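Local coordinates for protein aryl acylamidase (bacterium CSBL00001, PDB 4YJ6) that probably hydrolyses the amide bond of N-acylated aryl amines, as an aryl acylamidase of the amidase signature enzyme family, at residues E71-G74 with M75-V79; A448-D452 with G453-G457. All blocks are in the same frame, centred on the assembly; numbering follows the deposited sequence.

Contact 1: residues E71-G74 with M75-V79; sequences EPVG and MLAGV
Gly74 and Ala77 close a type I beta turn in the loop between helix 53-69 and strand 80-84. Ala77 N donates to Gly74 O at 3.2 Å. The bond is bent, with 143° at the hydrogen. The N-H comes in from above the carbonyl plane, 67° out of it. A type II turn from Leu76 to Val79 follows at once and overlaps the first. Val79 N donates to Leu76 O at 3.0 Å. Gly78 takes up the positive phi of this second turn.

Among the side chains, Val73 meets Ala77 across the first turn. The CG2 branch of Val73 does the touching, 4.0 Å from Ala77 CB. Chi1 of Val73, -61°, sets CG1 opposite the carbonyl carbon and leaves CG2 flanked by N and C, on the side of Ala77. The same methyl of Ala77 lies close to the turn acceptor, with Ala77 CB 3.4 Å from Gly74 O. The CB of Met75, a selenomethionine, touches Gly74, and the side chain packs on Val240 of helix 231-241.

Val73 also packs on Leu63 and Ile67 of helix 53-69. Asp124 OD2 accepts from Gly74 N, and Glu123 OE1 accepts from Met75 N.

The chemistry is mostly that of the backbone. One bent bond closes the first turn, and the small apolar pair of Val73 and Ala77 lies beside it. The two carboxylates take up amide N-H groups at the start of the turn, which ties it to the residues just before strand 126-131.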
# COMPACT_ATOMS: atom_id res chain seq x y z
N GLU A 71 -11.23 30.99 -9.53
CA GLU A 71 -9.89 31.01 -8.93
C GLU A 71 -9.17 29.67 -9.11
O GLU A 71 -9.80 28.65 -9.42
CB GLU A 71 -10.02 31.36 -7.45
CG GLU A 71 -10.62 32.76 -7.26
CD GLU A 71 -10.88 33.11 -5.80
OE1 GLU A 71 -10.37 32.41 -4.92
OE2 GLU A 71 -11.61 34.09 -5.54
N PRO A 72 -7.85 29.67 -8.94
CA PRO A 72 -7.10 28.43 -9.25
C PRO A 72 -7.46 27.28 -8.34
O PRO A 72 -7.67 27.46 -7.13
CB PRO A 72 -5.63 28.85 -9.05
CG PRO A 72 -5.64 30.34 -9.31
CD PRO A 72 -6.94 30.80 -8.68
N VAL A 73 -7.58 26.10 -8.94
CA VAL A 73 -7.86 24.90 -8.17
C VAL A 73 -6.86 23.82 -8.60
O VAL A 73 -6.23 23.91 -9.66
CB VAL A 73 -9.32 24.41 -8.32
CG1 VAL A 73 -10.31 25.49 -7.81
CG2 VAL A 73 -9.64 24.02 -9.76
N GLY A 74 -6.72 22.80 -7.77
CA GLY A 74 -5.68 21.81 -7.98
C GLY A 74 -6.03 20.70 -8.95
O GLY A 74 -7.16 20.57 -9.44
N MSE A 75 -5.04 19.87 -9.24
CA MSE A 75 -5.23 18.89 -10.31
C MSE A 75 -6.11 17.70 -9.90
O MSE A 75 -6.54 16.90 -10.74
CB MSE A 75 -3.86 18.42 -10.83
CG MSE A 75 -3.18 17.36 -10.06
SE MSE A 75 -1.39 17.01 -10.94
CE MSE A 75 -0.69 18.76 -10.26
N LEU A 76 -6.36 17.55 -8.60
CA LEU A 76 -7.29 16.52 -8.11
C LEU A 76 -8.50 17.18 -7.44
O LEU A 76 -9.11 16.63 -6.55
CB LEU A 76 -6.59 15.59 -7.10
CG LEU A 76 -5.54 14.67 -7.75
CD1 LEU A 76 -4.88 13.83 -6.64
CD2 LEU A 76 -6.18 13.77 -8.76
N ALA A 77 -8.85 18.37 -7.91
CA ALA A 77 -9.92 19.10 -7.23
C ALA A 77 -11.21 18.30 -7.07
O ALA A 77 -11.84 17.88 -8.06
CB ALA A 77 -10.19 20.46 -7.96
N GLY A 78 -11.59 18.09 -5.82
CA GLY A 78 -12.84 17.44 -5.49
C GLY A 78 -12.75 15.92 -5.33
O GLY A 78 -13.72 15.30 -4.96
N VAL A 79 -11.60 15.33 -5.60
CA VAL A 79 -11.49 13.87 -5.48
C VAL A 79 -11.47 13.51 -4.00
O VAL A 79 -10.59 13.97 -3.28
CB VAL A 79 -10.19 13.39 -6.13
CG1 VAL A 79 -9.97 11.87 -5.85
CG2 VAL A 79 -10.24 13.66 -7.62

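Contact 2: residues A448-D452 with G453-G457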
# COMPACT_ATOMS: atom_id res chain seq x y z
N ALA A 448 -4.80 -9.96 -11.13
CA ALA A 448 -4.54 -10.98 -12.15
C ALA A 448 -5.74 -11.89 -12.36
O ALA A 448 -5.67 -12.77 -13.21
CB ALA A 448 -3.33 -11.82 -11.74
N GLY A 449 -6.79 -11.71 -11.56
CA GLY A 449 -7.96 -12.59 -11.65
C GLY A 449 -8.45 -13.08 -10.30
O GLY A 449 -8.02 -12.59 -9.26
N LEU A 450 -9.39 -14.04 -10.31
CA LEU A 450 -9.90 -14.61 -9.08
C LEU A 450 -9.61 -16.11 -9.00
O LEU A 450 -9.56 -16.79 -10.03
CB LEU A 450 -11.42 -14.45 -8.99
CG LEU A 450 -12.01 -13.07 -9.16
CD1 LEU A 450 -13.54 -13.18 -9.14
CD2 LEU A 450 -11.47 -12.12 -8.05
N ILE A 451 -9.38 -16.58 -7.78
CA ILE A 451 -9.23 -18.00 -7.49
C ILE A 451 -10.26 -18.30 -6.44
O ILE A 451 -10.24 -17.74 -5.34
CB ILE A 451 -7.79 -18.32 -7.01
CG1 ILE A 451 -6.81 -18.03 -8.17
CG2 ILE A 451 -7.67 -19.80 -6.53
CD1 ILE A 451 -5.33 -18.01 -7.79
N ASP A 452 -11.21 -19.17 -6.79
CA ASP A 452 -12.31 -19.49 -5.87
C ASP A 452 -12.97 -18.22 -5.31
O ASP A 452 -13.26 -18.14 -4.12
CB ASP A 452 -11.79 -20.36 -4.74
CG ASP A 452 -12.91 -21.12 -4.01
OD1 ASP A 452 -14.02 -21.24 -4.57
OD2 ASP A 452 -12.67 -21.60 -2.87
N GLY A 453 -13.19 -17.24 -6.18
CA GLY A 453 -13.96 -16.06 -5.83
C GLY A 453 -13.15 -14.95 -5.15
O GLY A 453 -13.69 -13.90 -4.86
N LEU A 454 -11.86 -15.19 -4.90
CA LEU A 454 -11.03 -14.22 -4.18
C LEU A 454 -9.89 -13.70 -5.08
O LEU A 454 -9.36 -14.41 -5.93
CB LEU A 454 -10.44 -14.84 -2.91
CG LEU A 454 -11.42 -15.23 -1.81
CD1 LEU A 454 -10.63 -15.79 -0.64
CD2 LEU A 454 -12.26 -14.00 -1.41
N PRO A 455 -9.53 -12.42 -4.90
CA PRO A 455 -8.54 -11.88 -5.83
C PRO A 455 -7.13 -12.34 -5.57
O PRO A 455 -6.76 -12.63 -4.42
CB PRO A 455 -8.62 -10.35 -5.56
CG PRO A 455 -10.02 -10.14 -4.97
CD PRO A 455 -10.22 -11.38 -4.12
N ALA A 456 -6.33 -12.34 -6.62
CA ALA A 456 -4.88 -12.54 -6.49
C ALA A 456 -4.17 -11.54 -7.39
O ALA A 456 -4.64 -11.24 -8.48
CB ALA A 456 -4.46 -13.99 -6.93
N GLY A 457 -2.99 -11.08 -6.96
CA GLY A 457 -2.26 -10.11 -7.74
C GLY A 457 -0.98 -10.60 -8.39
O GLY A 457 -0.33 -11.55 -7.93
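Leu450 turns its CG anti to its own carbonyl carbon, chi1 -54°, and with chi2 extended its CD2 methyl reaches the ring of Pro455. The two residues face each other in a beta hairpin of strands 443-451 and 454-462, part of the large mixed sheet. Leu450 CD2 lies 3.9 Å from Pro455 CG and also touches the CA and N of the proline. Phe154 packs on the proline, and Tyr486 meets the leucine.

Ile451 and Leu454 form the hydrogen-bonded pair next to the turn. Ile451 N gives Leu454 O a bond of 2.9 Å. The return bond, Leu454 N to Ile451 O, is 3.1 Å long. It closes a type I' turn with Asp452 and Gly453 at its two central positions. Both have positive phi, as this turn type requires.

Farther from the turn, Ala456 N donates to Gly449 O at 3.1 Å, and Ala448 N donates to Ala456 O at 2.9 Å. The short strand segments run at 143° to each other, antiparallel with a marked twist.

Ile451 and Ala456 lie on the other face of the sheet from Leu450 and Pro455. Ile451 CD1 approaches Ala456 CB, and Leu289 of helix 284-299 packs on both residues. Met403 touches Ile451 and Leu454.

Pro455 lacks an N-H, but it stands in a non-hydrogen-bonded pair, so the ladder needs none from it. Its CA-H makes a CA-H...O contact with Gly449 O, CA to O 3.5 Å.

Contact 1 and contact 2 are separate local turns of one chain. Their centres lie 35 Å apart, their nearest atoms about 22 Å, and they do not touch. Contact 1 comes first in the chain. It leads into strand 80-84, an outermost strand of a three-stranded mixed sheet. Contact 2 joins two inner strands of the eight-stranded mixed sheet. The two turns therefore serve different sheets, and no strand is common to both. Their centres are about 24 Å and 18 Å from the centre of the chain, contact 1 being the farther out. Both belong to the amidase region of the chain.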